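Local coordinates for glycoside hydrolase family protein (Novosphingobium sp. PP1Y, PDB 6Q2F) that probably hydrolyses alpha-L-rhamnosidic bonds, releasing terminal rhamnose from glycosides, at residues 688-693 / 1114-1119; 681-686 / 700-705. All blocks are in the same frame, centred on the assembly; numbering follows the deposited sequence.

Contact 1 (688-693 / 1114-1119)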
loop_
_atom_site.group_PDB
_atom_site.type_symbol
_atom_site.label_atom_id
_atom_site.label_comp_id
_atom_site.label_asym_id
_atom_site.label_seq_id
_atom_site.Cartn_x
_atom_site.Cartn_y
_atom_site.Cartn_z
ATOM N N LYS A 688 -14.442 -20.531 23.564
ATOM C CA LYS A 688 -13.421 -19.549 23.916
ATOM C C LYS A 688 -13.820 -18.184 23.359
ATOM O O LYS A 688 -13.812 -17.971 22.141
ATOM C CB LYS A 688 -12.055 -20.006 23.414
ATOM C CG LYS A 688 -11.429 -21.036 24.394
ATOM C CD LYS A 688 -10.114 -21.582 23.915
ATOM C CE LYS A 688 -9.511 -22.529 24.976
ATOM N NZ LYS A 688 -10.342 -23.749 25.176
ATOM N N LYS A 689 -14.191 -17.267 24.253
ATOM C CA LYS A 689 -14.600 -15.918 23.834
ATOM C C LYS A 689 -13.683 -14.884 24.481
ATOM O O LYS A 689 -13.354 -15.018 25.651
ATOM C CB LYS A 689 -16.059 -15.646 24.211
ATOM C CG LYS A 689 -17.062 -16.653 23.671
ATOM C CD LYS A 689 -18.357 -16.612 24.482
ATOM C CE LYS A 689 -19.172 -17.896 24.289
ATOM N NZ LYS A 689 -19.645 -18.009 22.873
ATOM N N PRO A 690 -13.261 -13.860 23.720
ATOM C CA PRO A 690 -13.550 -13.679 22.300
ATOM C C PRO A 690 -12.736 -14.610 21.406
ATOM O O PRO A 690 -13.036 -14.706 20.225
ATOM C CB PRO A 690 -13.166 -12.219 22.047
ATOM C CG PRO A 690 -12.112 -11.945 23.058
ATOM C CD PRO A 690 -12.535 -12.712 24.280
ATOM N N GLY A 691 -11.741 -15.297 21.967
ATOM C CA GLY A 691 -11.074 -16.352 21.219
ATOM C C GLY A 691 -9.843 -15.952 20.420
ATOM O O GLY A 691 -9.058 -15.106 20.853
ATOM N N LEU A 692 -9.644 -16.579 19.261
ATOM C CA LEU A 692 -8.428 -16.366 18.485
ATOM C C LEU A 692 -8.403 -14.990 17.828
ATOM O O LEU A 692 -9.443 -14.396 17.536
ATOM C CB LEU A 692 -8.306 -17.414 17.397
ATOM C CG LEU A 692 -8.225 -18.871 17.802
ATOM C CD1 LEU A 692 -8.174 -19.680 16.516
ATOM C CD2 LEU A 692 -7.030 -19.117 18.659
ATOM N N SER A 693 -7.190 -14.506 17.596
ATOM C CA SER A 693 -6.951 -13.229 16.946
ATOM C C SER A 693 -5.736 -13.438 16.056
ATOM O O SER A 693 -4.930 -14.332 16.318
ATOM C CB SER A 693 -6.676 -12.138 17.979
ATOM O OG SER A 693 -5.535 -12.451 18.760
ATOM N N THR A 1114 -13.531 -14.676 29.840
ATOM C CA THR A 1114 -12.919 -14.579 28.527
ATOM C C THR A 1114 -11.732 -15.519 28.393
ATOM O O THR A 1114 -11.130 -15.950 29.379
ATOM C CB THR A 1114 -12.445 -13.157 28.221
ATOM O OG1 THR A 1114 -11.331 -12.844 29.070
ATOM C CG2 THR A 1114 -13.572 -12.155 28.437
ATOM N N TRP A 1115 -11.411 -15.816 27.137
ATOM C CA TRP A 1115 -10.171 -16.464 26.732
ATOM C C TRP A 1115 -9.601 -15.716 25.536
ATOM O O TRP A 1115 -10.328 -15.427 24.575
ATOM C CB TRP A 1115 -10.400 -17.929 26.364
ATOM C CG TRP A 1115 -9.124 -18.670 26.040
ATOM C CD1 TRP A 1115 -8.427 -19.491 26.881
ATOM C CD2 TRP A 1115 -8.396 -18.645 24.806
ATOM N NE1 TRP A 1115 -7.318 -19.983 26.244
ATOM C CE2 TRP A 1115 -7.277 -19.485 24.967
ATOM C CE3 TRP A 1115 -8.588 -18.003 23.572
ATOM C CZ2 TRP A 1115 -6.345 -19.696 23.948
ATOM C CZ3 TRP A 1115 -7.656 -18.208 22.564
ATOM C CH2 TRP A 1115 -6.551 -19.054 22.756
ATOM N N THR A 1116 -8.313 -15.376 25.613
ATOM C CA THR A 1116 -7.542 -14.881 24.481
ATOM C C THR A 1116 -6.201 -15.601 24.494
ATOM O O THR A 1116 -5.776 -16.121 25.525
ATOM C CB THR A 1116 -7.294 -13.365 24.525
ATOM O OG1 THR A 1116 -6.488 -13.045 25.667
ATOM C CG2 THR A 1116 -8.620 -12.583 24.590
ATOM N N ALA A 1117 -5.519 -15.590 23.340
ATOM C CA ALA A 1117 -4.238 -16.283 23.218
ATOM C C ALA A 1117 -3.170 -15.652 24.105
ATOM O O ALA A 1117 -2.482 -16.354 24.855
ATOM C CB ALA A 1117 -3.785 -16.289 21.762
HETATM N N MSE A 1118 -2.999 -14.334 24.016
HETATM C CA MSE A 1118 -2.022 -13.616 24.827
HETATM C C MSE A 1118 -2.782 -12.607 25.692
HETATM O O MSE A 1118 -3.961 -12.344 25.451
HETATM C CB MSE A 1118 -0.963 -12.925 23.946
HETATM C CG MSE A 1118 0.030 -13.863 23.238
HETATM SE SE MSE A 1118 1.027 -15.129 24.361
HETATM C CE MSE A 1118 1.945 -13.916 25.576
ATOM N N PRO A 1119 -2.147 -12.063 26.727
ATOM C CA PRO A 1119 -2.864 -11.108 27.580
ATOM C C PRO A 1119 -3.135 -9.809 26.837
ATOM O O PRO A 1119 -2.394 -9.409 25.938
ATOM C CB PRO A 1119 -1.922 -10.903 28.775
ATOM C CG PRO A 1119 -0.574 -11.317 28.274
ATOM C CD PRO A 1119 -0.815 -12.396 27.264
HETATM O O HOH W 1 -6.357 -14.098 21.121
#

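Contact 2 (681-686 / 700-705)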
loop_
_atom_site.group_PDB
_atom_site.type_symbol
_atom_site.label_atom_id
_atom_site.label_comp_id
_atom_site.label_asym_id
_atom_site.label_seq_id
_atom_site.Cartn_x
_atom_site.Cartn_y
_atom_site.Cartn_z
ATOM N N VAL A 681 -10.953 -13.422 11.699
ATOM C CA VAL A 681 -10.302 -14.691 11.972
ATOM C C VAL A 681 -11.354 -15.792 12.101
ATOM O O VAL A 681 -12.437 -15.589 12.660
ATOM C CB VAL A 681 -9.443 -14.544 13.242
ATOM C CG1 VAL A 681 -9.209 -15.885 13.901
ATOM C CG2 VAL A 681 -8.110 -13.893 12.904
ATOM N N HIS A 682 -11.038 -16.963 11.561
ATOM C CA HIS A 682 -11.940 -18.106 11.638
ATOM C C HIS A 682 -12.096 -18.581 13.076
ATOM O O HIS A 682 -11.100 -18.755 13.791
ATOM C CB HIS A 682 -11.400 -19.248 10.773
ATOM C CG HIS A 682 -11.971 -20.588 11.110
ATOM N ND1 HIS A 682 -13.326 -20.839 11.117
ATOM C CD2 HIS A 682 -11.367 -21.761 11.424
ATOM C CE1 HIS A 682 -13.534 -22.105 11.431
ATOM N NE2 HIS A 682 -12.361 -22.685 11.615
ATOM N N VAL A 683 -13.345 -18.802 13.485
ATOM C CA VAL A 683 -13.680 -19.243 14.837
ATOM C C VAL A 683 -13.947 -20.744 14.811
ATOM O O VAL A 683 -15.009 -21.179 14.347
ATOM C CB VAL A 683 -14.892 -18.475 15.385
ATOM C CG1 VAL A 683 -15.302 -19.020 16.761
ATOM C CG2 VAL A 683 -14.582 -16.996 15.436
ATOM N N PRO A 684 -13.001 -21.573 15.251
ATOM C CA PRO A 684 -13.191 -23.030 15.127
ATOM C C PRO A 684 -14.050 -23.646 16.216
ATOM O O PRO A 684 -14.637 -24.707 15.972
ATOM C CB PRO A 684 -11.763 -23.572 15.203
ATOM C CG PRO A 684 -11.126 -22.623 16.171
ATOM C CD PRO A 684 -11.641 -21.250 15.700
ATOM N N VAL A 685 -14.133 -23.035 17.396
ATOM C CA VAL A 685 -14.904 -23.561 18.518
ATOM C C VAL A 685 -15.611 -22.389 19.188
ATOM O O VAL A 685 -15.116 -21.259 19.180
ATOM C CB VAL A 685 -14.017 -24.333 19.535
ATOM C CG1 VAL A 685 -13.325 -25.517 18.867
ATOM C CG2 VAL A 685 -12.967 -23.423 20.129
ATOM N N ASP A 686 -16.778 -22.655 19.769
ATOM C CA ASP A 686 -17.589 -21.563 20.300
ATOM C C ASP A 686 -17.212 -21.146 21.722
ATOM O O ASP A 686 -17.448 -19.987 22.080
ATOM C CB ASP A 686 -19.081 -21.932 20.259
ATOM C CG ASP A 686 -19.579 -22.234 18.841
ATOM O OD1 ASP A 686 -18.889 -21.868 17.872
ATOM O OD2 ASP A 686 -20.665 -22.830 18.696
ATOM N N TYR A 700 -11.062 -7.284 14.888
ATOM C CA TYR A 700 -11.447 -8.548 15.514
ATOM C C TYR A 700 -12.863 -8.935 15.086
ATOM O O TYR A 700 -13.681 -9.398 15.886
ATOM C CB TYR A 700 -11.337 -8.435 17.039
ATOM C CG TYR A 700 -9.950 -8.015 17.487
ATOM C CD1 TYR A 700 -9.595 -6.674 17.562
ATOM C CD2 TYR A 700 -8.985 -8.962 17.808
ATOM C CE1 TYR A 700 -8.333 -6.291 17.952
ATOM C CE2 TYR A 700 -7.715 -8.585 18.183
ATOM C CZ TYR A 700 -7.390 -7.250 18.257
ATOM O OH TYR A 700 -6.130 -6.877 18.639
ATOM N N PHE A 701 -13.155 -8.755 13.798
ATOM C CA PHE A 701 -14.529 -8.680 13.295
ATOM C C PHE A 701 -15.012 -10.068 12.873
ATOM O O PHE A 701 -15.074 -10.402 11.692
ATOM C CB PHE A 701 -14.576 -7.684 12.139
ATOM C CG PHE A 701 -15.948 -7.399 11.630
ATOM C CD1 PHE A 701 -16.940 -6.958 12.492
ATOM C CD2 PHE A 701 -16.235 -7.530 10.283
ATOM C CE1 PHE A 701 -18.213 -6.662 12.010
ATOM C CE2 PHE A 701 -17.498 -7.249 9.800
ATOM C CZ PHE A 701 -18.487 -6.810 10.663
ATOM N N ASN A 702 -15.359 -10.896 13.866
ATOM C CA ASN A 702 -15.912 -12.222 13.600
ATOM C C ASN A 702 -17.083 -12.468 14.551
ATOM O O ASN A 702 -17.500 -11.578 15.301
ATOM C CB ASN A 702 -14.849 -13.331 13.698
ATOM C CG ASN A 702 -14.239 -13.467 15.105
ATOM O OD1 ASN A 702 -14.843 -13.104 16.120
ATOM N ND2 ASN A 702 -13.023 -13.999 15.153
ATOM N N ARG A 703 -17.636 -13.681 14.503
ATOM C CA ARG A 703 -18.876 -13.969 15.216
ATOM C C ARG A 703 -18.713 -13.974 16.726
ATOM O O ARG A 703 -19.726 -13.970 17.445
ATOM C CB ARG A 703 -19.439 -15.309 14.768
ATOM C CG ARG A 703 -18.519 -16.524 14.983
ATOM C CD ARG A 703 -19.240 -17.723 14.449
ATOM N NE ARG A 703 -18.402 -18.916 14.404
ATOM C CZ ARG A 703 -18.425 -19.836 15.355
ATOM N NH1 ARG A 703 -19.234 -19.659 16.397
ATOM N NH2 ARG A 703 -17.638 -20.901 15.272
ATOM N N GLN A 704 -17.479 -14.002 17.222
ATOM C CA GLN A 704 -17.205 -13.884 18.645
ATOM C C GLN A 704 -17.109 -12.434 19.115
ATOM O O GLN A 704 -17.078 -12.197 20.325
ATOM C CB GLN A 704 -15.894 -14.618 18.988
ATOM C CG GLN A 704 -15.881 -16.119 18.673
ATOM C CD GLN A 704 -16.792 -16.938 19.572
ATOM O OE1 GLN A 704 -17.966 -16.638 19.742
ATOM N NE2 GLN A 704 -16.244 -17.994 20.144
ATOM N N GLU A 705 -17.025 -11.454 18.200
ATOM C CA GLU A 705 -17.042 -10.058 18.631
ATOM C C GLU A 705 -18.261 -9.805 19.515
ATOM O O GLU A 705 -19.327 -10.387 19.304
ATOM C CB GLU A 705 -17.034 -9.125 17.406
ATOM C CG GLU A 705 -16.992 -7.604 17.692
ATOM C CD GLU A 705 -15.810 -7.160 18.552
ATOM O OE1 GLU A 705 -15.850 -7.366 19.785
ATOM O OE2 GLU A 705 -14.846 -6.580 18.012
HETATM O O HOH W 2 -13.345 -19.354 19.722
#

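Contact 1 (688-693 / 1114-1119)
Lys688 lays its aliphatic chain over one face of the Trp1115 indole. CB starts beside Trp1115 CB and CE3, 4.0 Å from each; CG lies over Trp1115 CG at 3.7 Å; CD stands over the middle of the ring system, 3.5 Å from Trp1115 CD2, as a CH-pi contact; CE reaches Trp1115 NE1 at 3.6 Å. The bend at chi4 (65°) lifts NZ off the ring, 5.1 Å from the centroid of the five-membered part, at most a weak cation-pi attraction. Lysine suits this place because its long methylene chain can follow a flat ring while the ammonium group stands off above it. Trp1115 CG, anti to the backbone N (chi1 -176°), directs the indole alongside the first segment, where Gly691 meets its edge. Two backbone bonds form a parallel bridge: Trp1115 N to Lys689 O, 2.6 Å, and Gly691 N to Trp1115 O, 3.0 Å. Gly691 takes a positive phi (92°) close to Lys688 O, a conformation suited to glycine. A cis peptide precedes Pro690, whose ring packs on the Thr1116 methyl. Helix 1099-1105 lies against Thr1114 and Thr1116, and the short, weakly bonded parallel pair joins the rhamnosidase region to the galactose-binding-like region.

Contact 2 (681-686 / 700-705)
Val681 offers its carbonyl O to Asn702 ND2 at 3.0 Å, the first of several backbone oxygens in this loop, which follows strand 674-677, met by side-chain amide and guanidinium donors from the loop between strand 697-698 and helix 712-726. Val683 divides its two methyls: CG2 lies 3.4 Å from Asn702 ND2, while CG1, anti to the backbone N (chi1 176°), sits over one face of the Arg703 guanidinium and also touches Gln704 CG. A branched valine thus fills the space among three polar side chains. Val683 O accepts from Arg703 NH2 at 2.8 Å, with the donor above the carbonyl plane. Val685 O reaches Gln704 NE2 through a water. At Asp686, OD1 takes Arg703 NH1 at 2.7 Å in a salt bridge, with NH2 a weak second donor; the carboxylate stands 86° to the guanidinium plane rather than coplanar. Gln704 NE2 bonds Asp686 O, straight at the hydrogen (165°) although from above the carbonyl plane; Lys689 NZ bonds the same oxygen. Asn702 OD1 accepts from Gln704 N, an Asx turn that fixes the amide. Lys73 pairs with Asp686 OD2 and Asp74 with Arg703 NE, alternating charges that probably keep both ionised and hold the loops to helix 68-81.

In the fold
From the N terminus, the chain first reaches 681-686, in the loop after strand 674-677, which closes the parallel (beta/alpha)8-type barrel against strand 56-62, and then 688-693. It passes strand 697-698 and returns at 700-705, so contact 2 closes a short local loop that encloses the first half of contact 1. The other half, 1114-1119, arrives more than 400 residues later, after the intervening sheets, which makes contact 1 a long-range closure; the two contacts cross rather than nest. Their centres lie about 10 Å apart, and Gln704 packs against Pro690 O. Trp1098 bridges the same region, donating to Gln704 O and touching Pro690, so the late galactose-binding-like region meets both contacts.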